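L-lactate dehydrogenase (Trichomonas vaginalis, PDB 4UUL) probably interconverts 2-oxoacids such as pyruvate or oxaloacetate and their 2-hydroxyacids with NAD(H), as a member of the lactate/malate dehydrogenase superfamily. Local coordinates at residues G129-N133 / W183-G187; T134-I138 / E323-L328; L154-N160 / P244-Q250; H178-V182 / E263-M267; I279-F285 / T316-F321. The protein carries 1 engineered substitution. One frame throughout, in Å; residues are numbered along the deposited sequence.

How the contacts relate
Contacts 1 and 2 both use helix 132-141 and tie the NAD-binding domain to the C-terminal domain. Both are buried, but contact 1, in the probable active site, is almost wholly polar, while contact 2 mixes a Thr-Glu bond with an apolar patch. Contact 2 also shares helix 307-337 with contact 5, the most apolar and aromatic of the set, buried at one end and exposed at the other. Contacts 3 and 4 lie within the C-terminal domain. Contact 3 packs helices round an alanine beside the cofactor site and reaches the second subunit, whereas contact 4 joins two sheets through one serine and a water. His186 of contact 1 also bonds Asp158 of contact 3.

Contact 1 (G129-N133 / W183-G187); sequences GNPDN and WGNHG
Asn133 and His186 carry most of this meeting between the start of helix 132-141 and the loop 183-187, with Asp132 as the link to the imidazole. The Asn133 amide reaches across with ND2, which donates to Gly184 O at 3.0 Å on a bent path (138°) and also to Val284 O, so both of its hydrogens are used. Its OD1 lies 2.7 Å from water 1, which probably donates to it. An asparagine suits a place where a backbone carbonyl and a water must be answered by one flat group. Asn185 turns its amide nearly perpendicular to that of Asn133, and its ND2 donates a hydrogen bond to Asp319 OD2. The site lies at the interface between the Rossmann-type NAD-binding domain and the C-terminal domain, and His186 is the predicted proton acceptor. Its ring, with CG beside the backbone N (chi1 -84°), presents ND1 to Asp132 OD1 at 2.7 Å, close to the ring plane and on the syn lone pair of the carboxylate. NE2 is held at the far side of the ring by Asp158. Asn130 and Asp132 bind NADH in other structures of this protein, though no cofactor occupies this chain.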
# COMPACT_ATOMS: atom_id res chain seq x y z
N GLY B 129 10.83 14.20 4.32
CA GLY B 129 12.12 14.28 3.62
C GLY B 129 13.24 14.75 4.55
O GLY B 129 13.06 15.65 5.34
N ASN B 130 14.37 14.11 4.40
CA ASN B 130 15.46 14.42 5.28
C ASN B 130 16.29 15.63 4.85
O ASN B 130 16.36 15.99 3.67
CB ASN B 130 16.32 13.20 5.55
CG ASN B 130 15.76 12.34 6.70
OD1 ASN B 130 15.28 12.83 7.77
ND2 ASN B 130 15.80 11.04 6.47
N PRO B 131 16.91 16.31 5.83
CA PRO B 131 16.88 16.08 7.28
C PRO B 131 15.59 16.65 7.89
O PRO B 131 15.37 17.85 7.83
CB PRO B 131 18.13 16.84 7.77
CG PRO B 131 18.32 17.97 6.77
CD PRO B 131 17.79 17.46 5.47
N ASP B 132 14.69 15.79 8.35
CA ASP B 132 13.32 16.18 8.57
C ASP B 132 13.13 17.20 9.70
O ASP B 132 12.39 18.16 9.53
CB ASP B 132 12.36 14.98 8.69
CG ASP B 132 12.68 14.04 9.80
OD1 ASP B 132 13.81 14.10 10.37
OD2 ASP B 132 11.82 13.21 10.07
N ASN B 133 13.76 17.03 10.87
CA ASN B 133 13.54 18.01 11.91
C ASN B 133 13.94 19.40 11.47
O ASN B 133 13.24 20.38 11.75
CB ASN B 133 14.37 17.70 13.18
CG ASN B 133 14.10 16.35 13.80
OD1 ASN B 133 14.27 15.30 13.14
ND2 ASN B 133 13.77 16.35 15.09
N TRP B 183 13.68 10.04 20.88
CA TRP B 183 13.72 11.46 21.21
C TRP B 183 14.71 12.21 20.30
O TRP B 183 15.74 11.66 19.90
CB TRP B 183 14.23 11.70 22.64
CG TRP B 183 13.59 11.02 23.80
CD1 TRP B 183 13.77 9.74 24.20
CD2 TRP B 183 12.77 11.65 24.79
NE1 TRP B 183 13.10 9.52 25.39
CE2 TRP B 183 12.49 10.68 25.78
CE3 TRP B 183 12.24 12.94 24.94
CZ2 TRP B 183 11.72 10.97 26.90
CZ3 TRP B 183 11.52 13.23 26.09
CH2 TRP B 183 11.26 12.25 27.04
N GLY B 184 14.43 13.49 20.09
CA GLY B 184 15.43 14.38 19.54
C GLY B 184 15.45 14.43 18.05
O GLY B 184 14.40 14.52 17.38
N ASN B 185 16.65 14.41 17.51
CA ASN B 185 16.91 14.51 16.06
C ASN B 185 16.90 13.13 15.44
O ASN B 185 17.10 12.15 16.07
CB ASN B 185 18.29 15.14 15.84
CG ASN B 185 18.46 15.73 14.45
OD1 ASN B 185 17.51 15.71 13.64
ND2 ASN B 185 19.68 16.21 14.15
N HIS B 186 16.82 13.09 14.13
CA HIS B 186 17.40 11.94 13.31
C HIS B 186 18.88 12.03 13.22
O HIS B 186 19.49 12.98 13.72
CB HIS B 186 16.82 11.92 11.94
CG HIS B 186 15.51 11.20 11.97
ND1 HIS B 186 14.31 11.81 11.71
CD2 HIS B 186 15.20 9.92 12.30
CE1 HIS B 186 13.33 10.92 11.78
NE2 HIS B 186 13.84 9.79 12.24
N GLY B 187 19.50 11.08 12.58
CA GLY B 187 20.93 11.03 12.44
C GLY B 187 21.52 10.41 13.64
O GLY B 187 20.82 9.78 14.48
O HOH W 1 13.47 13.18 14.56

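Contact 2 (T134-I138 / E323-L328)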
# COMPACT_ATOMS: atom_id res chain seq x y z
N THR B 134 15.09 19.51 10.83
CA THR B 134 15.58 20.83 10.42
C THR B 134 14.79 21.38 9.23
O THR B 134 14.43 22.56 9.25
CB THR B 134 17.05 20.82 10.16
OG1 THR B 134 17.68 20.53 11.41
CG2 THR B 134 17.57 22.15 9.62
N ASN B 135 14.42 20.51 8.27
CA ASN B 135 13.55 20.95 7.23
C ASN B 135 12.23 21.49 7.77
O ASN B 135 11.71 22.50 7.27
CB ASN B 135 13.27 19.79 6.27
CG ASN B 135 14.49 19.40 5.44
OD1 ASN B 135 15.42 20.17 5.24
ND2 ASN B 135 14.38 18.24 4.79
N CYS B 136 11.70 20.81 8.79
CA CYS B 136 10.46 21.23 9.41
C CYS B 136 10.60 22.63 10.05
O CYS B 136 9.77 23.50 9.88
CB CYS B 136 10.03 20.20 10.44
SG CYS B 136 8.39 20.48 11.16
N GLU B 137 11.66 22.80 10.83
CA GLU B 137 11.93 24.10 11.45
C GLU B 137 12.00 25.20 10.40
O GLU B 137 11.45 26.28 10.58
CB GLU B 137 13.22 24.02 12.24
CG GLU B 137 13.64 25.30 12.94
CD GLU B 137 12.75 25.81 14.02
OE1 GLU B 137 12.09 25.00 14.70
OE2 GLU B 137 12.78 27.06 14.27
N ILE B 138 12.76 24.97 9.32
CA ILE B 138 12.92 25.97 8.28
C ILE B 138 11.56 26.27 7.64
O ILE B 138 11.27 27.45 7.36
CB ILE B 138 14.01 25.53 7.27
CG1 ILE B 138 15.40 25.49 7.95
CG2 ILE B 138 14.03 26.41 6.06
CD1 ILE B 138 15.91 26.83 8.50
N GLU B 323 22.26 22.33 13.62
CA GLU B 323 21.74 22.17 12.27
C GLU B 323 20.94 23.39 11.82
O GLU B 323 21.01 23.84 10.68
CB GLU B 323 20.85 20.94 12.12
CG GLU B 323 21.54 19.61 12.32
CD GLU B 323 20.71 18.45 11.80
OE1 GLU B 323 19.57 18.66 11.31
OE2 GLU B 323 21.19 17.32 11.84
N LYS B 324 20.16 23.93 12.75
CA LYS B 324 19.39 25.12 12.49
C LYS B 324 20.31 26.27 12.09
O LYS B 324 20.03 27.00 11.16
CB LYS B 324 18.53 25.48 13.72
CG LYS B 324 17.72 26.74 13.56
CD LYS B 324 16.95 27.06 14.81
CE LYS B 324 16.17 28.33 14.74
NZ LYS B 324 15.54 28.69 16.04
N GLU B 325 21.37 26.47 12.87
CA GLU B 325 22.34 27.48 12.55
C GLU B 325 22.94 27.30 11.14
O GLU B 325 23.13 28.25 10.40
CB GLU B 325 23.45 27.45 13.60
CG GLU B 325 24.56 28.50 13.42
CD GLU B 325 25.65 28.28 14.49
OE1 GLU B 325 25.29 28.09 15.68
OE2 GLU B 325 26.83 28.21 14.13
N ILE B 326 23.25 26.06 10.78
CA ILE B 326 23.82 25.81 9.46
C ILE B 326 22.83 26.23 8.38
O ILE B 326 23.19 26.87 7.41
CB ILE B 326 24.17 24.29 9.29
CG1 ILE B 326 25.36 23.89 10.19
CG2 ILE B 326 24.45 23.96 7.80
CD1 ILE B 326 25.57 22.41 10.28
N ALA B 327 21.57 25.83 8.54
CA ALA B 327 20.53 26.10 7.55
C ALA B 327 20.32 27.60 7.43
O ALA B 327 20.31 28.13 6.32
CB ALA B 327 19.22 25.42 7.96
N LEU B 328 20.17 28.28 8.57
CA LEU B 328 19.94 29.73 8.53
C LEU B 328 21.15 30.50 7.98
O LEU B 328 20.99 31.41 7.20
CB LEU B 328 19.51 30.28 9.90
CG LEU B 328 18.12 29.81 10.34
CD1 LEU B 328 17.82 30.35 11.71
CD2 LEU B 328 17.02 30.25 9.39
O HOH W 2 17.23 17.17 11.23
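Thr134 and Glu323 meet at a slant, the hydroxyl of one aimed at the carboxylate of the other. Thr134 OG1 lies anti to its own carbonyl carbon (chi1 -64°) and donates to Glu323 OE1 at 2.7 Å, using the anti lone pair, the one turned away from the other oxygen. That other oxygen, OE2, forms a salt bridge with Arg97. Water 2 supports the pair: it accepts from Thr134 N and lies 2.8 Å from Glu323 OE1, to which it probably donates. A threonine fits because its two branches serve two neighbours: while OG1 makes the bond, CG2 rests against Ala327 CB at 4.0 Å. The two segments belong to helix 132-141 of the NAD-binding domain and to the long C-terminal helix 307-337, making this a helix-helix seam between the domains; the axes of segments 134-138 and 323-328 pass 9.9 Å apart and cross at -54°. The small Ala327 leaves room for Ile138, whose CD1 lies 3.6 Å from Ala327 CB. The same methyl meets Leu328 CD2 at 3.7 Å, as the isoleucine and leucine side chains run past each other in opposite directions. On another flank the fully extended Lys324 slants across Glu137, which is bent at chi2. Their salt bridge is long, 3.7 Å from Lys324 NZ to Glu137 OE2, and the ammonium is bound more firmly by Gly282 O.

Contact 3 (L154-N160 / P244-Q250); sequences LSMLDQN and PTKAAIQ
Ala247 is the apolar centre, its CB pressed against the first turn of helix 156-170, 3.5 Å from Leu157 N and 3.9 Å from Met156 CB. The small methyl suits the close crossing: the axes of segments 156-160 and 244-250 approach to 8.8 Å at 112°. Around it, Leu154 sends CD2 to Ala248 CB at 4.1 Å, and Leu157 lies side by side with Pro244, both pointing the same way. Met156, bent at chi2 and chi3, crosses Gln250 at about a right angle and sets its CE methyl against the amide. Beyond this the chemistry turns polar. Gln250 OE1 takes two donors from opposite faces of its plane: Asn160 ND2 at 3.1 Å in an almost straight bond (176°), and Lys246 NZ at 2.9 Å from well above the plane. Gln250 NE2 meanwhile donates to water 3, which donates a hydrogen bond to Asn160 OD1. Lys246 NZ is bonded as well to Cys59 O of the second subunit, so this polar rim extends into the dimer interface. The apolar end, with Leu154, which binds NADH in other structures of this protein but has none here, belongs to the cofactor cleft of the lactate/malate dehydrogenase fold.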
# COMPACT_ATOMS: atom_id res chain seq x y z
N LEU B 154 8.43 13.29 11.12
CA LEU B 154 8.18 11.87 11.30
C LEU B 154 9.31 11.14 12.01
O LEU B 154 10.35 10.92 11.41
CB LEU B 154 7.96 11.23 9.91
CG LEU B 154 7.52 9.78 9.95
CD1 LEU B 154 6.17 9.63 10.60
CD2 LEU B 154 7.48 9.19 8.58
N SER B 155 9.04 10.64 13.20
CA SER B 155 9.97 9.77 13.93
C SER B 155 9.34 8.37 14.17
O SER B 155 10.03 7.50 14.67
CB SER B 155 10.46 10.44 15.21
OG SER B 155 9.39 10.82 15.96
N MET B 156 8.13 8.13 13.65
CA MET B 156 7.51 6.82 13.93
C MET B 156 8.13 5.62 13.22
O MET B 156 7.96 4.51 13.68
CB MET B 156 6.00 6.84 13.63
CG MET B 156 5.19 7.35 14.81
SD MET B 156 5.31 6.38 16.31
CE MET B 156 4.77 4.79 15.67
N LEU B 157 8.84 5.82 12.11
CA LEU B 157 9.54 4.71 11.51
C LEU B 157 10.56 4.15 12.48
O LEU B 157 10.68 2.92 12.64
CB LEU B 157 10.21 5.08 10.20
CG LEU B 157 11.04 4.03 9.48
CD1 LEU B 157 10.23 2.74 9.22
CD2 LEU B 157 11.63 4.58 8.22
N ASP B 158 11.32 5.03 13.11
CA ASP B 158 12.32 4.58 14.06
C ASP B 158 11.69 3.94 15.30
O ASP B 158 12.19 2.93 15.82
CB ASP B 158 13.19 5.74 14.47
CG ASP B 158 13.66 6.49 13.28
OD1 ASP B 158 12.91 7.39 12.73
OD2 ASP B 158 14.81 6.19 12.91
N GLN B 159 10.57 4.50 15.75
CA GLN B 159 9.87 3.88 16.85
C GLN B 159 9.40 2.47 16.50
O GLN B 159 9.57 1.54 17.28
CB GLN B 159 8.67 4.74 17.31
CG GLN B 159 7.92 4.05 18.42
CD GLN B 159 6.84 4.90 19.06
OE1 GLN B 159 7.14 6.02 19.49
NE2 GLN B 159 5.66 4.36 19.25
N ASN B 160 8.80 2.30 15.33
CA ASN B 160 8.32 1.01 14.89
C ASN B 160 9.47 0.02 14.78
O ASN B 160 9.33 -1.15 15.20
CB ASN B 160 7.50 1.12 13.59
CG ASN B 160 6.15 1.73 13.83
OD1 ASN B 160 5.60 1.67 14.93
ND2 ASN B 160 5.59 2.29 12.79
N PRO B 244 8.27 3.53 5.68
CA PRO B 244 8.02 4.95 6.02
C PRO B 244 6.61 5.37 5.68
O PRO B 244 6.06 6.21 6.38
CB PRO B 244 9.07 5.71 5.21
CG PRO B 244 9.54 4.76 4.16
CD PRO B 244 9.41 3.38 4.76
N THR B 245 6.00 4.79 4.65
CA THR B 245 4.63 5.15 4.31
C THR B 245 3.69 4.74 5.44
O THR B 245 2.81 5.50 5.84
CB THR B 245 4.20 4.49 2.99
OG1 THR B 245 4.99 4.99 1.90
CG2 THR B 245 2.76 4.79 2.69
N LYS B 246 3.86 3.52 5.96
CA LYS B 246 3.06 3.00 7.05
C LYS B 246 3.16 3.97 8.25
O LYS B 246 2.18 4.34 8.87
CB LYS B 246 3.49 1.59 7.39
CG LYS B 246 2.64 0.89 8.46
CD LYS B 246 3.01 1.17 9.89
CE LYS B 246 2.06 0.44 10.84
NZ LYS B 246 2.46 0.60 12.25
N ALA B 247 4.39 4.35 8.61
CA ALA B 247 4.61 5.26 9.72
C ALA B 247 4.00 6.64 9.46
O ALA B 247 3.46 7.25 10.37
CB ALA B 247 6.12 5.41 9.96
N ALA B 248 4.11 7.14 8.22
CA ALA B 248 3.56 8.43 7.87
C ALA B 248 2.05 8.50 8.04
O ALA B 248 1.50 9.45 8.60
CB ALA B 248 3.97 8.85 6.49
N ILE B 249 1.36 7.52 7.49
CA ILE B 249 -0.08 7.43 7.65
C ILE B 249 -0.45 7.32 9.11
O ILE B 249 -1.35 8.02 9.58
CB ILE B 249 -0.67 6.28 6.83
CG1 ILE B 249 -0.52 6.63 5.33
CG2 ILE B 249 -2.15 5.99 7.19
CD1 ILE B 249 -0.84 5.50 4.43
N GLN B 250 0.26 6.46 9.83
CA GLN B 250 0.01 6.26 11.25
C GLN B 250 0.12 7.59 12.04
O GLN B 250 -0.74 7.96 12.84
CB GLN B 250 1.03 5.26 11.78
CG GLN B 250 0.90 4.96 13.26
CD GLN B 250 1.73 3.78 13.67
OE1 GLN B 250 2.68 3.37 12.97
NE2 GLN B 250 1.40 3.21 14.81
O HOH W 3 2.97 0.79 15.16

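Contact 4 (H178-V182 / E263-M267)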
# COMPACT_ATOMS: atom_id res chain seq x y z
N HIS B 178 5.83 -1.71 25.83
CA HIS B 178 5.22 -0.42 26.09
C HIS B 178 6.28 0.64 26.34
O HIS B 178 7.29 0.36 26.98
CB HIS B 178 4.33 -0.52 27.33
CG HIS B 178 3.30 -1.58 27.22
ND1 HIS B 178 2.09 -1.40 26.58
CD2 HIS B 178 3.31 -2.87 27.64
CE1 HIS B 178 1.40 -2.53 26.63
NE2 HIS B 178 2.12 -3.43 27.26
N ASP B 179 6.00 1.84 25.88
CA ASP B 179 6.75 3.04 26.26
C ASP B 179 8.19 3.08 25.79
O ASP B 179 9.05 3.67 26.46
CB ASP B 179 6.65 3.29 27.77
CG ASP B 179 5.25 3.55 28.21
OD1 ASP B 179 4.46 4.13 27.44
OD2 ASP B 179 4.92 3.15 29.34
N ILE B 180 8.46 2.53 24.62
CA ILE B 180 9.69 2.84 23.88
C ILE B 180 9.54 4.22 23.24
O ILE B 180 8.50 4.53 22.69
CB ILE B 180 9.99 1.79 22.81
CG1 ILE B 180 10.26 0.44 23.47
CG2 ILE B 180 11.12 2.24 21.90
CD1 ILE B 180 10.46 -0.69 22.46
N ILE B 181 10.59 5.06 23.33
CA ILE B 181 10.48 6.41 22.81
C ILE B 181 11.71 6.73 21.97
O ILE B 181 12.83 6.36 22.34
CB ILE B 181 10.43 7.44 23.96
CG1 ILE B 181 9.33 7.08 24.96
CG2 ILE B 181 10.30 8.87 23.41
CD1 ILE B 181 9.48 7.83 26.26
N VAL B 182 11.50 7.46 20.87
CA VAL B 182 12.61 7.99 20.10
C VAL B 182 12.60 9.51 20.30
O VAL B 182 11.60 10.16 20.03
CB VAL B 182 12.44 7.64 18.60
CG1 VAL B 182 13.39 8.40 17.84
CG2 VAL B 182 12.60 6.15 18.43
N GLU B 263 -1.58 4.90 24.35
CA GLU B 263 -0.69 4.99 23.21
C GLU B 263 0.26 6.19 23.30
O GLU B 263 -0.15 7.29 23.63
CB GLU B 263 -1.50 5.09 21.93
CG GLU B 263 -0.68 5.00 20.66
CD GLU B 263 -1.55 4.93 19.41
OE1 GLU B 263 -2.62 5.59 19.37
OE2 GLU B 263 -1.19 4.15 18.50
N VAL B 264 1.53 5.92 23.03
CA VAL B 264 2.58 6.91 23.07
C VAL B 264 3.30 6.86 21.73
O VAL B 264 3.95 5.84 21.40
CB VAL B 264 3.56 6.67 24.23
CG1 VAL B 264 4.70 7.67 24.18
CG2 VAL B 264 2.81 6.79 25.56
N LEU B 265 3.17 7.94 20.95
CA LEU B 265 3.81 8.01 19.64
C LEU B 265 4.91 9.07 19.63
O LEU B 265 4.66 10.23 19.98
CB LEU B 265 2.80 8.40 18.56
CG LEU B 265 1.60 7.43 18.37
CD1 LEU B 265 0.78 7.85 17.19
CD2 LEU B 265 2.02 5.98 18.27
N SER B 266 6.09 8.66 19.24
CA SER B 266 7.18 9.62 19.07
C SER B 266 6.84 10.48 17.86
O SER B 266 6.48 9.96 16.81
CB SER B 266 8.47 8.87 18.82
OG SER B 266 8.83 8.02 19.92
N MET B 267 6.92 11.79 18.05
CA MET B 267 6.65 12.74 17.01
C MET B 267 7.61 13.94 17.15
O MET B 267 7.82 14.44 18.25
CB MET B 267 5.22 13.28 17.13
CG MET B 267 4.15 12.23 16.96
SD MET B 267 2.49 12.92 17.19
CE MET B 267 1.54 11.88 16.18
O HOH W 4 5.74 4.14 22.81
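A chi1 of -61° puts Ser266 OG beside its own backbone N and anti to its carbonyl carbon, and from there it points at the backbone of Val182. Val182 N donates to it at 2.9 Å in a practically straight bond (177°). The segments come from two different antiparallel sheets of the C-terminal domain: strand 177-183 of the four-stranded sheet and strand 265-270 of the three-stranded one. The sheets are bridged here by a side-chain hydroxyl, and no backbone-to-backbone bond pairs the two segments. Serine suits the spot because its short arm satisfies a buried N-H; the hydroxyl in turn donates to Gln159 OE1 of helix 156-170, tying strand to helix. Ile181 CG2 lies 3.9 Å from Ser266 OG, and Ser266 CB 3.6 Å from Val182 O. Further back along the strand, Asp179 adopts left-handed backbone angles (phi 67°) where the strand is interrupted. Its side chain crosses Val264 at about a right angle, bringing OD1 to 3.7 Å from Val264 CG2. Between these two meeting points the backbones stand apart, and water 4 spans them, donating to both Ile180 O and Val264 O at 2.8 Å.

Contact 5 (I279-F285 / T316-F321)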
# COMPACT_ATOMS: atom_id res chain seq x y z
N ILE B 279 13.99 20.68 27.48
CA ILE B 279 14.43 20.99 26.12
C ILE B 279 14.09 22.46 25.82
O ILE B 279 13.00 22.93 26.10
CB ILE B 279 13.73 20.07 25.10
CG1 ILE B 279 13.83 18.61 25.53
CG2 ILE B 279 14.33 20.28 23.71
CD1 ILE B 279 15.20 18.10 25.78
N LYS B 280 15.05 23.15 25.25
CA LYS B 280 14.90 24.56 24.92
C LYS B 280 14.01 24.78 23.68
O LYS B 280 14.18 24.08 22.67
CB LYS B 280 16.26 25.13 24.65
CG LYS B 280 16.26 26.63 24.49
CD LYS B 280 17.61 27.19 24.12
CE LYS B 280 17.61 28.71 24.14
NZ LYS B 280 17.61 29.23 25.52
N PRO B 281 13.10 25.75 23.71
CA PRO B 281 12.35 26.13 22.51
C PRO B 281 13.25 26.57 21.40
O PRO B 281 14.36 27.07 21.63
CB PRO B 281 11.49 27.28 22.98
CG PRO B 281 11.39 27.10 24.49
CD PRO B 281 12.69 26.53 24.91
N GLY B 282 12.79 26.34 20.17
CA GLY B 282 13.45 26.90 18.99
C GLY B 282 13.85 25.89 17.93
O GLY B 282 14.34 26.32 16.89
N VAL B 283 13.67 24.60 18.19
CA VAL B 283 13.92 23.56 17.21
C VAL B 283 12.68 22.64 17.17
O VAL B 283 11.75 22.82 17.96
CB VAL B 283 15.18 22.76 17.51
CG1 VAL B 283 16.43 23.62 17.36
CG2 VAL B 283 15.12 22.11 18.89
N VAL B 284 12.72 21.67 16.26
CA VAL B 284 11.73 20.61 16.14
C VAL B 284 12.40 19.37 16.70
O VAL B 284 13.49 18.98 16.24
CB VAL B 284 11.27 20.47 14.69
CG1 VAL B 284 10.40 19.20 14.50
CG2 VAL B 284 10.56 21.71 14.24
N PHE B 285 11.77 18.72 17.69
CA PHE B 285 12.43 17.72 18.53
C PHE B 285 11.44 16.57 18.73
O PHE B 285 10.26 16.83 19.01
CB PHE B 285 12.75 18.42 19.86
CG PHE B 285 13.66 17.66 20.81
CD1 PHE B 285 13.18 16.64 21.64
CD2 PHE B 285 14.99 18.03 20.92
CE1 PHE B 285 14.01 15.99 22.50
CE2 PHE B 285 15.81 17.37 21.81
CZ PHE B 285 15.36 16.36 22.59
N THR B 316 21.53 15.74 21.67
CA THR B 316 20.69 15.83 20.47
C THR B 316 20.07 17.22 20.40
O THR B 316 19.91 17.78 19.30
CB THR B 316 19.69 14.69 20.39
OG1 THR B 316 19.13 14.65 19.06
CG2 THR B 316 18.53 14.86 21.38
N GLU B 317 19.76 17.85 21.52
CA GLU B 317 19.32 19.24 21.53
C GLU B 317 20.37 20.15 20.93
O GLU B 317 20.11 20.98 20.04
CB GLU B 317 19.00 19.67 22.95
CG GLU B 317 18.64 21.15 23.15
CD GLU B 317 18.58 21.50 24.62
OE1 GLU B 317 19.54 21.24 25.35
OE2 GLU B 317 17.60 22.03 25.02
N LYS B 318 21.61 20.00 21.40
CA LYS B 318 22.72 20.80 20.89
C LYS B 318 22.87 20.58 19.37
O LYS B 318 23.05 21.52 18.59
CB LYS B 318 24.02 20.41 21.64
CG LYS B 318 25.23 21.18 21.18
CD LYS B 318 26.43 20.82 22.10
CE LYS B 318 27.74 21.50 21.74
NZ LYS B 318 28.23 21.15 20.44
N ASP B 319 22.76 19.33 18.93
CA ASP B 319 22.85 18.97 17.51
C ASP B 319 21.78 19.69 16.70
O ASP B 319 22.07 20.28 15.65
CB ASP B 319 22.69 17.47 17.39
CG ASP B 319 22.84 16.94 16.04
OD1 ASP B 319 23.67 17.43 15.28
OD2 ASP B 319 22.13 15.95 15.70
N LEU B 320 20.54 19.71 17.19
CA LEU B 320 19.47 20.39 16.46
C LEU B 320 19.69 21.87 16.35
O LEU B 320 19.44 22.44 15.29
CB LEU B 320 18.14 20.08 17.10
CG LEU B 320 17.59 18.70 16.77
CD1 LEU B 320 16.60 18.27 17.85
CD2 LEU B 320 16.97 18.69 15.41
N PHE B 321 20.16 22.51 17.42
CA PHE B 321 20.39 23.94 17.32
C PHE B 321 21.51 24.22 16.31
O PHE B 321 21.50 25.22 15.59
CB PHE B 321 20.69 24.56 18.72
CG PHE B 321 19.42 24.87 19.46
CD1 PHE B 321 18.72 26.04 19.23
CD2 PHE B 321 18.88 23.93 20.33
CE1 PHE B 321 17.51 26.33 19.85
CE2 PHE B 321 17.65 24.17 20.94
CZ PHE B 321 16.99 25.37 20.73
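Val283 and Phe321 form the tight part of this contact, where the strand 284-291 and the loop leading into it pack on helix 307-337 within the C-terminal alpha/beta domain. Val283 CG1 sits over the centre of the Phe321 ring, 3.6 Å from the centroid and 1° off its normal, an almost ideal CH-pi contact. CG1 also rests against Leu320 CB at 3.9 Å, while the second branch of the valine, CG2, reaches Phe321 CE2. Leu320 in turn crosses Phe285 at about a right angle, its CD1 3.5 Å from Phe285 CD2, and Thr316 CG2 meets the far end of that ring at 3.7 Å from Phe285 CZ. Val283, Leu320 and Phe285 are buried, as befits apolar groups between strand and helix; Phe321 straddles core and rim. Toward solvent the contact opens out. Gly282, at a positive phi of 126°, brings no side chain against Phe321, whose edge faces the carbonyls of Lys280 and Pro281, with CZ 3.3 Å from Pro281 O. The exposed Lys280 lays CD 3.9 Å from Phe321 CZ, while NZ continues outward. At this same rim Glu317 reaches out, extended beyond CG, and its OE2 accepts from Lys280 N at 2.8 Å (166°), met nearly along the C-O axis.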